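Local coordinates for uncharacterized protein (Bacillus thuringiensis serovar kurstaki, PDB 4XE7) that probably polymerises, as a ParM-type bacterial actin-like protein, into cytoskeletal filaments of the kind that segregate plasmids, at residues A[42-47]-A[89-94]; A[71-76]-A[177-182]; A[278-283]-A[327-332]. All coordinates share one frame; numbering follows the deposited sequence.

Interaction 1 (A[42-47]-A[89-94]); sequences IAEAPP and RAWYVG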
loop_
_atom_site.group_PDB
_atom_site.type_symbol
_atom_site.label_atom_id
_atom_site.label_comp_id
_atom_site.label_asym_id
_atom_site.label_seq_id
_atom_site.Cartn_x
_atom_site.Cartn_y
_atom_site.Cartn_z
ATOM N N ILE A 42 17.617 -2.777 0.853
ATOM C CA ILE A 42 18.490 -3.102 1.977
ATOM C C ILE A 42 19.929 -2.656 1.702
ATOM O O ILE A 42 20.309 -2.413 0.558
ATOM C CB ILE A 42 18.440 -4.617 2.299
ATOM C CG1 ILE A 42 19.132 -5.428 1.208
ATOM C CG2 ILE A 42 16.970 -5.074 2.511
ATOM C CD1 ILE A 42 19.144 -6.928 1.475
ATOM N N ALA A 43 20.714 -2.527 2.766
ATOM C CA ALA A 43 22.122 -2.128 2.666
ATOM C C ALA A 43 22.891 -2.703 3.853
ATOM O O ALA A 43 22.408 -2.636 4.984
ATOM C CB ALA A 43 22.258 -0.590 2.611
ATOM N N GLU A 44 24.072 -3.273 3.600
ATOM C CA GLU A 44 24.896 -3.836 4.669
ATOM C C GLU A 44 25.230 -2.762 5.718
ATOM O O GLU A 44 25.517 -1.615 5.374
ATOM C CB GLU A 44 26.183 -4.466 4.100
ATOM C CG GLU A 44 25.961 -5.737 3.237
ATOM C CD GLU A 44 27.256 -6.506 2.937
ATOM O OE1 GLU A 44 28.311 -6.184 3.528
ATOM O OE2 GLU A 44 27.215 -7.460 2.131
ATOM N N ALA A 45 25.175 -3.140 6.992
ATOM C CA ALA A 45 25.299 -2.181 8.093
ATOM C C ALA A 45 26.319 -2.633 9.125
ATOM O O ALA A 45 26.592 -3.831 9.234
ATOM C CB ALA A 45 23.929 -1.969 8.765
ATOM N N PRO A 46 26.891 -1.674 9.884
ATOM C CA PRO A 46 27.795 -1.991 10.996
ATOM C C PRO A 46 27.098 -2.836 12.059
ATOM O O PRO A 46 25.871 -2.761 12.205
ATOM C CB PRO A 46 28.169 -0.610 11.567
ATOM C CG PRO A 46 27.844 0.360 10.515
ATOM C CD PRO A 46 26.733 -0.217 9.700
ATOM N N PRO A 47 27.875 -3.639 12.798
ATOM C CA PRO A 47 27.309 -4.545 13.807
ATOM C C PRO A 47 26.628 -3.802 14.959
ATOM O O PRO A 47 25.688 -4.319 15.562
ATOM C CB PRO A 47 28.532 -5.337 14.297
ATOM C CG PRO A 47 29.722 -4.520 13.901
ATOM C CD PRO A 47 29.330 -3.809 12.640
ATOM N N ARG A 89 25.382 -10.564 9.380
ATOM C CA ARG A 89 25.498 -9.112 9.261
ATOM C C ARG A 89 24.251 -8.376 9.692
ATOM O O ARG A 89 23.137 -8.898 9.581
ATOM C CB ARG A 89 25.759 -8.711 7.815
ATOM C CG ARG A 89 26.976 -9.299 7.242
ATOM C CD ARG A 89 27.045 -9.065 5.754
ATOM N NE ARG A 89 28.317 -9.596 5.299
ATOM C CZ ARG A 89 29.473 -8.997 5.524
ATOM N NH1 ARG A 89 29.509 -7.841 6.181
ATOM N NH2 ARG A 89 30.597 -9.548 5.088
ATOM N N ALA A 90 24.439 -7.134 10.115
ATOM C CA ALA A 90 23.324 -6.248 10.339
ATOM C C ALA A 90 22.972 -5.513 9.035
ATOM O O ALA A 90 23.787 -5.453 8.105
ATOM C CB ALA A 90 23.648 -5.265 11.453
ATOM N N TRP A 91 21.759 -4.962 8.982
ATOM C CA TRP A 91 21.210 -4.373 7.768
ATOM C C TRP A 91 20.509 -3.048 8.012
ATOM O O TRP A 91 19.847 -2.856 9.032
ATOM C CB TRP A 91 20.217 -5.345 7.100
ATOM C CG TRP A 91 20.888 -6.575 6.609
ATOM C CD1 TRP A 91 21.061 -7.735 7.296
ATOM C CD2 TRP A 91 21.531 -6.754 5.345
ATOM N NE1 TRP A 91 21.778 -8.631 6.544
ATOM C CE2 TRP A 91 22.075 -8.055 5.332
ATOM C CE3 TRP A 91 21.707 -5.942 4.217
ATOM C CZ2 TRP A 91 22.768 -8.571 4.235
ATOM C CZ3 TRP A 91 22.406 -6.451 3.124
ATOM C CH2 TRP A 91 22.924 -7.756 3.144
ATOM N N TYR A 92 20.668 -2.140 7.054
ATOM C CA TYR A 92 19.815 -0.984 6.917
ATOM C C TYR A 92 18.658 -1.409 6.040
ATOM O O TYR A 92 18.871 -2.066 5.017
ATOM C CB TYR A 92 20.571 0.187 6.283
ATOM C CG TYR A 92 21.690 0.742 7.131
ATOM C CD1 TYR A 92 21.522 0.933 8.494
ATOM C CD2 TYR A 92 22.914 1.085 6.563
ATOM C CE1 TYR A 92 22.533 1.448 9.263
ATOM C CE2 TYR A 92 23.931 1.600 7.325
ATOM C CZ TYR A 92 23.733 1.783 8.676
ATOM O OH TYR A 92 24.736 2.300 9.457
ATOM N N VAL A 93 17.437 -1.057 6.430
ATOM C CA VAL A 93 16.257 -1.536 5.715
ATOM C C VAL A 93 15.286 -0.408 5.414
ATOM O O VAL A 93 15.006 0.410 6.280
ATOM C CB VAL A 93 15.509 -2.626 6.527
ATOM C CG1 VAL A 93 14.430 -3.307 5.667
ATOM C CG2 VAL A 93 16.475 -3.657 7.062
ATOM N N GLY A 94 14.749 -0.377 4.198
ATOM C CA GLY A 94 13.697 0.564 3.864
ATOM C C GLY A 94 14.192 1.971 3.612
ATOM O O GLY A 94 15.230 2.165 2.968
HETATM O O HOH W 1 27.008 -5.965 10.745
HETATM O O HOH W 2 27.656 -5.583 7.214
#
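Y92 lies beside A43, A45 and P46, where the end of strand 33-45 runs antiparallel to strand 90-93 within the large mixed sheet of this actin-like fold. Its CB sits 4.1 Å from A43 CB, its partner across a hydrogen-bonded pair in which Y92 N donates to A43 O (2.7 Å) and A43 N to Y92 O. With CG anti to the carbonyl carbon (chi1 -66°), the ring runs along strand 33-45 toward A45, whose CB stands over the ring centre, 3.6 Å from the centroid and only 4° off the normal. At the far end, the hydroxyl OH reaches P46 CD at 3.2 Å. I42 and V93 share the opposite face; the W91 indole comes against I42 CD1 through its CZ3, close to I128 of helix 123-140. E44 CG lies above the indole plane, near the CZ3-CH2 bond, 3.6 Å from W91 CZ3, while W91 NE1 is held by A86 O. The carboxylate continues to R89, which has a second salt bridge to D85. E44 OE1 hovers 3.3 Å from R89 NH1, over one face of the guanidinium, so no N-H points at it, whereas water 2 occupies that group's edge in plane.

Interaction 2 (A[71-76]-A[177-182]); sequences ELLHVR and VEFLDG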
loop_
_atom_site.group_PDB
_atom_site.type_symbol
_atom_site.label_atom_id
_atom_site.label_comp_id
_atom_site.label_asym_id
_atom_site.label_seq_id
_atom_site.Cartn_x
_atom_site.Cartn_y
_atom_site.Cartn_z
ATOM N N GLU A 71 11.276 4.835 9.769
ATOM C CA GLU A 71 12.207 5.799 9.176
ATOM C C GLU A 71 13.660 5.377 9.393
ATOM O O GLU A 71 14.542 5.648 8.573
ATOM C CB GLU A 71 11.982 7.202 9.765
ATOM C CG GLU A 71 10.604 7.786 9.457
ATOM C CD GLU A 71 10.364 9.150 10.103
ATOM O OE1 GLU A 71 11.300 9.704 10.725
ATOM O OE2 GLU A 71 9.228 9.665 9.988
ATOM N N LEU A 72 13.905 4.696 10.501
ATOM C CA LEU A 72 15.256 4.275 10.816
ATOM C C LEU A 72 15.279 2.804 11.198
ATOM O O LEU A 72 15.093 2.454 12.364
ATOM C CB LEU A 72 15.826 5.142 11.940
ATOM C CG LEU A 72 17.336 5.346 11.988
ATOM C CD1 LEU A 72 17.667 6.367 13.077
ATOM C CD2 LEU A 72 18.077 4.044 12.238
ATOM N N LEU A 73 15.515 1.945 10.214
ATOM C CA LEU A 73 15.571 0.514 10.469
ATOM C C LEU A 73 16.984 -0.007 10.289
ATOM O O LEU A 73 17.499 -0.096 9.169
ATOM C CB LEU A 73 14.600 -0.250 9.552
ATOM C CG LEU A 73 13.131 0.094 9.782
ATOM C CD1 LEU A 73 12.270 -0.479 8.687
ATOM C CD2 LEU A 73 12.658 -0.389 11.161
ATOM N N HIS A 74 17.600 -0.348 11.413
ATOM C CA HIS A 74 18.955 -0.871 11.440
ATOM C C HIS A 74 18.898 -2.121 12.291
ATOM O O HIS A 74 18.843 -2.037 13.513
ATOM C CB HIS A 74 19.931 0.167 12.000
ATOM C CG HIS A 74 21.325 -0.342 12.186
ATOM N ND1 HIS A 74 22.254 0.311 12.971
ATOM C CD2 HIS A 74 21.953 -1.436 11.694
ATOM C CE1 HIS A 74 23.392 -0.359 12.953
ATOM N NE2 HIS A 74 23.237 -1.424 12.189
ATOM N N VAL A 75 18.861 -3.282 11.645
ATOM C CA VAL A 75 18.524 -4.508 12.363
ATOM C C VAL A 75 19.519 -5.635 12.177
ATOM O O VAL A 75 20.259 -5.685 11.189
ATOM C CB VAL A 75 17.129 -5.017 11.945
ATOM C CG1 VAL A 75 16.081 -3.980 12.296
ATOM C CG2 VAL A 75 17.098 -5.318 10.444
ATOM N N ARG A 76 19.543 -6.530 13.158
ATOM C CA ARG A 76 20.218 -7.806 13.024
ATOM C C ARG A 76 19.169 -8.911 12.941
ATOM O O ARG A 76 18.358 -9.074 13.856
ATOM C CB ARG A 76 21.161 -8.051 14.203
ATOM C CG ARG A 76 21.809 -9.401 14.182
ATOM C CD ARG A 76 22.885 -9.461 13.116
ATOM N NE ARG A 76 23.478 -10.791 13.037
ATOM C CZ ARG A 76 24.448 -11.225 13.837
ATOM N NH1 ARG A 76 24.943 -10.437 14.778
ATOM N NH2 ARG A 76 24.920 -12.447 13.693
ATOM N N VAL A 177 14.733 -10.766 15.251
ATOM C CA VAL A 177 15.056 -9.454 14.724
ATOM C C VAL A 177 15.459 -8.544 15.872
ATOM O O VAL A 177 14.664 -8.282 16.778
ATOM C CB VAL A 177 13.862 -8.817 13.977
ATOM C CG1 VAL A 177 14.286 -7.496 13.362
ATOM C CG2 VAL A 177 13.304 -9.776 12.911
ATOM N N GLU A 178 16.692 -8.063 15.844
ATOM C CA GLU A 178 17.156 -7.164 16.889
ATOM C C GLU A 178 17.324 -5.761 16.336
ATOM O O GLU A 178 18.037 -5.555 15.355
ATOM C CB GLU A 178 18.471 -7.654 17.494
ATOM C CG GLU A 178 18.986 -6.733 18.583
ATOM C CD GLU A 178 20.345 -7.136 19.112
ATOM O OE1 GLU A 178 20.859 -8.209 18.720
ATOM O OE2 GLU A 178 20.904 -6.361 19.914
ATOM N N PHE A 179 16.643 -4.804 16.951
ATOM C CA PHE A 179 16.752 -3.416 16.532
ATOM C C PHE A 179 18.015 -2.791 17.154
ATOM O O PHE A 179 18.207 -2.837 18.369
ATOM C CB PHE A 179 15.502 -2.619 16.934
ATOM C CG PHE A 179 14.223 -3.060 16.239
ATOM C CD1 PHE A 179 13.360 -3.965 16.848
ATOM C CD2 PHE A 179 13.876 -2.546 14.996
ATOM C CE1 PHE A 179 12.172 -4.356 16.223
ATOM C CE2 PHE A 179 12.688 -2.927 14.365
ATOM C CZ PHE A 179 11.832 -3.834 14.983
ATOM N N LEU A 180 18.874 -2.224 16.315
ATOM C CA LEU A 180 20.153 -1.684 16.764
ATOM C C LEU A 180 20.108 -0.152 16.858
ATOM O O LEU A 180 21.036 0.484 17.362
ATOM C CB LEU A 180 21.268 -2.133 15.815
ATOM C CG LEU A 180 21.477 -3.648 15.770
ATOM C CD1 LEU A 180 22.460 -4.029 14.684
ATOM C CD2 LEU A 180 21.959 -4.145 17.115
ATOM N N ASP A 181 19.014 0.425 16.370
ATOM C CA ASP A 181 18.833 1.873 16.363
ATOM C C ASP A 181 17.348 2.211 16.223
ATOM O O ASP A 181 16.505 1.314 16.130
ATOM C CB ASP A 181 19.635 2.510 15.222
ATOM C CG ASP A 181 20.007 3.965 15.502
ATOM O OD1 ASP A 181 19.436 4.556 16.445
ATOM O OD2 ASP A 181 20.874 4.518 14.787
ATOM N N GLY A 182 17.031 3.503 16.213
ATOM C CA GLY A 182 15.667 3.962 16.016
ATOM C C GLY A 182 14.782 3.747 17.231
ATOM O O GLY A 182 15.260 3.503 18.343
HETATM O O HOH W 3 22.401 3.137 12.946
#
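The H74 imidazole carries L180 CB over the centre of one face, a CH-pi contact 3.9 Å from the ring centroid and 10° off the normal, with L180 CD1 reaching NE2; D181 CB approaches obliquely. The F179 ring has L73 CD2 at its edge, and V75 CG1 comes in at a slant, 3.8 Å from F179 CD2. Three backbone bonds set the register of the strands. R76 and E178 exchange two, R76 N to E178 O and back from E178 N to R76 O, both 2.8 Å, and L180 N then reaches H74 O nearly in line with its carbonyl, delivering L180 to the imidazole. Both imidazole nitrogens are engaged: NE2 bonds P46 O, and water 3 links H74 ND1 to D181 OD2. That carboxylate oxygen also pairs with K53, and L72 CD2 packs 3.7 Å from D181 CB. By contrast, D181 N is buried with no partner. V75 and F179 turn to the face covered by helix 123-140, where A135 touches both V177 and F179. R76 and E178 share the opposite, more polar face. Strands 73-79 and 173-179 are thus adjacent antiparallel members of the large mixed sheet, consistent with the actin-like fold.

Interaction 3 (A[278-283]-A[327-332]); sequences RFMENE and VKWGPV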
loop_
_atom_site.group_PDB
_atom_site.type_symbol
_atom_site.label_atom_id
_atom_site.label_comp_id
_atom_site.label_asym_id
_atom_site.label_seq_id
_atom_site.Cartn_x
_atom_site.Cartn_y
_atom_site.Cartn_z
ATOM N N ARG A 278 -4.194 31.274 -11.930
ATOM C CA ARG A 278 -5.215 32.023 -11.207
ATOM C C ARG A 278 -4.677 32.886 -10.077
ATOM O O ARG A 278 -5.132 34.008 -9.903
ATOM C CB ARG A 278 -6.269 31.078 -10.673
ATOM C CG ARG A 278 -7.396 31.001 -11.654
ATOM C CD ARG A 278 -8.474 32.010 -11.348
ATOM N NE ARG A 278 -9.315 31.434 -10.328
ATOM C CZ ARG A 278 -10.183 30.464 -10.570
ATOM N NH1 ARG A 278 -10.339 30.008 -11.806
ATOM N NH2 ARG A 278 -10.902 29.965 -9.577
ATOM N N PHE A 279 -3.708 32.383 -9.320
ATOM C CA PHE A 279 -3.048 33.221 -8.331
ATOM C C PHE A 279 -2.404 34.427 -9.002
ATOM O O PHE A 279 -2.426 35.521 -8.450
ATOM C CB PHE A 279 -1.999 32.435 -7.533
ATOM C CG PHE A 279 -2.563 31.759 -6.314
ATOM C CD1 PHE A 279 -2.595 32.417 -5.094
ATOM C CD2 PHE A 279 -3.070 30.466 -6.388
ATOM C CE1 PHE A 279 -3.114 31.803 -3.961
ATOM C CE2 PHE A 279 -3.594 29.841 -5.257
ATOM C CZ PHE A 279 -3.618 30.520 -4.038
ATOM N N MET A 280 -1.871 34.243 -10.205
ATOM C CA MET A 280 -1.228 35.360 -10.893
ATOM C C MET A 280 -2.245 36.354 -11.464
ATOM O O MET A 280 -1.863 37.338 -12.093
ATOM C CB MET A 280 -0.284 34.851 -11.995
ATOM C CG MET A 280 0.929 34.011 -11.446
ATOM S SD MET A 280 1.923 34.839 -10.148
ATOM C CE MET A 280 3.055 33.562 -9.648
ATOM N N GLU A 281 -3.535 36.131 -11.219
ATOM C CA GLU A 281 -4.536 37.159 -11.510
ATOM C C GLU A 281 -4.721 38.057 -10.286
ATOM O O GLU A 281 -5.194 39.187 -10.396
ATOM C CB GLU A 281 -5.884 36.540 -11.927
ATOM C CG GLU A 281 -5.813 35.659 -13.189
ATOM C CD GLU A 281 -7.104 34.876 -13.440
ATOM O OE1 GLU A 281 -8.081 35.086 -12.693
ATOM O OE2 GLU A 281 -7.142 34.044 -14.378
ATOM N N ASN A 282 -4.344 37.534 -9.122
ATOM C CA ASN A 282 -4.397 38.270 -7.866
ATOM C C ASN A 282 -3.348 39.380 -7.824
ATOM O O ASN A 282 -2.202 39.183 -8.230
ATOM C CB ASN A 282 -4.209 37.299 -6.698
ATOM C CG ASN A 282 -4.473 37.932 -5.345
ATOM O OD1 ASN A 282 -3.825 38.891 -4.964
ATOM N ND2 ASN A 282 -5.419 37.368 -4.605
ATOM N N GLU A 283 -3.742 40.555 -7.338
ATOM C CA GLU A 283 -2.883 41.728 -7.425
ATOM C C GLU A 283 -1.665 41.649 -6.490
ATOM O O GLU A 283 -0.610 42.192 -6.793
ATOM C CB GLU A 283 -3.690 42.996 -7.131
ATOM C CG GLU A 283 -4.721 43.342 -8.212
ATOM C CD GLU A 283 -4.079 43.684 -9.549
ATOM O OE1 GLU A 283 -2.964 44.250 -9.550
ATOM O OE2 GLU A 283 -4.685 43.379 -10.600
ATOM N N VAL A 327 -6.771 27.039 -1.784
ATOM C CA VAL A 327 -5.318 26.975 -1.700
ATOM C C VAL A 327 -4.778 28.205 -0.989
ATOM O O VAL A 327 -5.224 29.323 -1.263
ATOM C CB VAL A 327 -4.702 26.873 -3.103
ATOM C CG1 VAL A 327 -3.193 26.985 -3.040
ATOM C CG2 VAL A 327 -5.140 25.574 -3.772
ATOM N N LYS A 328 -3.842 28.004 -0.058
ATOM C CA LYS A 328 -3.153 29.130 0.550
ATOM C C LYS A 328 -1.721 29.150 0.038
ATOM O O LYS A 328 -0.996 28.171 0.182
ATOM C CB LYS A 328 -3.174 29.052 2.077
ATOM C CG LYS A 328 -2.780 30.369 2.737
ATOM C CD LYS A 328 -2.764 30.302 4.267
ATOM C CE LYS A 328 -1.421 29.813 4.813
ATOM N NZ LYS A 328 -1.288 30.019 6.289
ATOM N N TRP A 329 -1.343 30.253 -0.596
ATOM C CA TRP A 329 0.017 30.460 -1.071
ATOM C C TRP A 329 0.595 31.642 -0.282
ATOM O O TRP A 329 0.239 32.807 -0.509
ATOM C CB TRP A 329 0.035 30.715 -2.586
ATOM C CG TRP A 329 1.397 30.652 -3.201
ATOM C CD1 TRP A 329 2.557 30.291 -2.586
ATOM C CD2 TRP A 329 1.739 30.962 -4.555
ATOM N NE1 TRP A 329 3.605 30.347 -3.474
ATOM C CE2 TRP A 329 3.132 30.770 -4.685
ATOM C CE3 TRP A 329 1.007 31.388 -5.671
ATOM C CZ2 TRP A 329 3.809 30.985 -5.893
ATOM C CZ3 TRP A 329 1.685 31.617 -6.866
ATOM C CH2 TRP A 329 3.070 31.406 -6.966
ATOM N N GLY A 330 1.462 31.338 0.677
ATOM C CA GLY A 330 1.856 32.339 1.652
ATOM C C GLY A 330 0.581 32.789 2.337
ATOM O O GLY A 330 -0.247 31.955 2.687
ATOM N N PRO A 331 0.391 34.110 2.490
ATOM C CA PRO A 331 -0.783 34.632 3.191
ATOM C C PRO A 331 -2.027 34.765 2.312
ATOM O O PRO A 331 -3.081 35.187 2.804
ATOM C CB PRO A 331 -0.314 36.008 3.638
ATOM C CG PRO A 331 0.593 36.435 2.536
ATOM C CD PRO A 331 1.299 35.190 2.068
ATOM N N VAL A 332 -1.911 34.431 1.032
ATOM C CA VAL A 332 -3.033 34.616 0.112
ATOM C C VAL A 332 -3.821 33.323 -0.065
ATOM O O VAL A 332 -3.238 32.256 -0.265
ATOM C CB VAL A 332 -2.564 35.113 -1.271
ATOM C CG1 VAL A 332 -3.774 35.403 -2.187
ATOM C CG2 VAL A 332 -1.735 36.370 -1.104
#
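Two chain reversals face each other here: helix 265-279 runs out into a type I turn from F279 to N282, and strand 326-329 folds back through a type II' turn from W329 to V332, whose end residues exchange backbone bonds. Between them the contact is carried mainly by side chains, and F279 is its hub. The six-membered ring of W329 directs its edge to the F279 face in an offset edge-to-face pair, with centroids 5.5 Å apart and planes at 82°. Because W329 CG lies anti to the backbone N (chi1 -168°), the indole reaches across to the helix end, putting W329 CE3 3.6 Å from F279 CG, while W329 CB leans off-centre over the phenyl ring. The rim of that phenyl meets the hairpin backbone: F279 CZ is 3.4 Å from V327 O, and V332 O also lies near the ring plane. V327 CG1 completes the approach, at 3.6 Å from F279 CE2. M280, bent at chi2 (-54°), brings CE to the indole edge, 3.4 Å from W329 CH2. N282 ND2 rests 3.5 Å from V332 CG1 and bonds the E334 carboxylate, while its OD1 caps I284 N. L285 lies against F279, M280 and W329, bringing helix 283-289 into the same cluster. The whole is a two-residue beta hairpin with a type II' turn, packed on a helix-to-helix junction whose second helix has an asparagine N-cap.

Followed from the N terminus, the chain lays down strand 33-45, then strand 73-79, and returns with strand 90-93 between the two, so that interaction 1 closes a loop of 41 residues. Interaction 2 opens inside that loop, at 71-76, and closes only at 177-182; the two therefore cross rather than nest. They meet directly through probable hydrogen bonds, W91 N to V75 O and V93 N to L73 O, which makes four adjacent strands of one sheet (33-45, 90-93, 73-79, 173-179) continuous. Interaction 3 follows in series, joining the end of helix 265-279 to hairpin 326-335. Its nearest atoms lie about 30 Å from interaction 1 and about 23 Å from interaction 2, in a separate peripheral region.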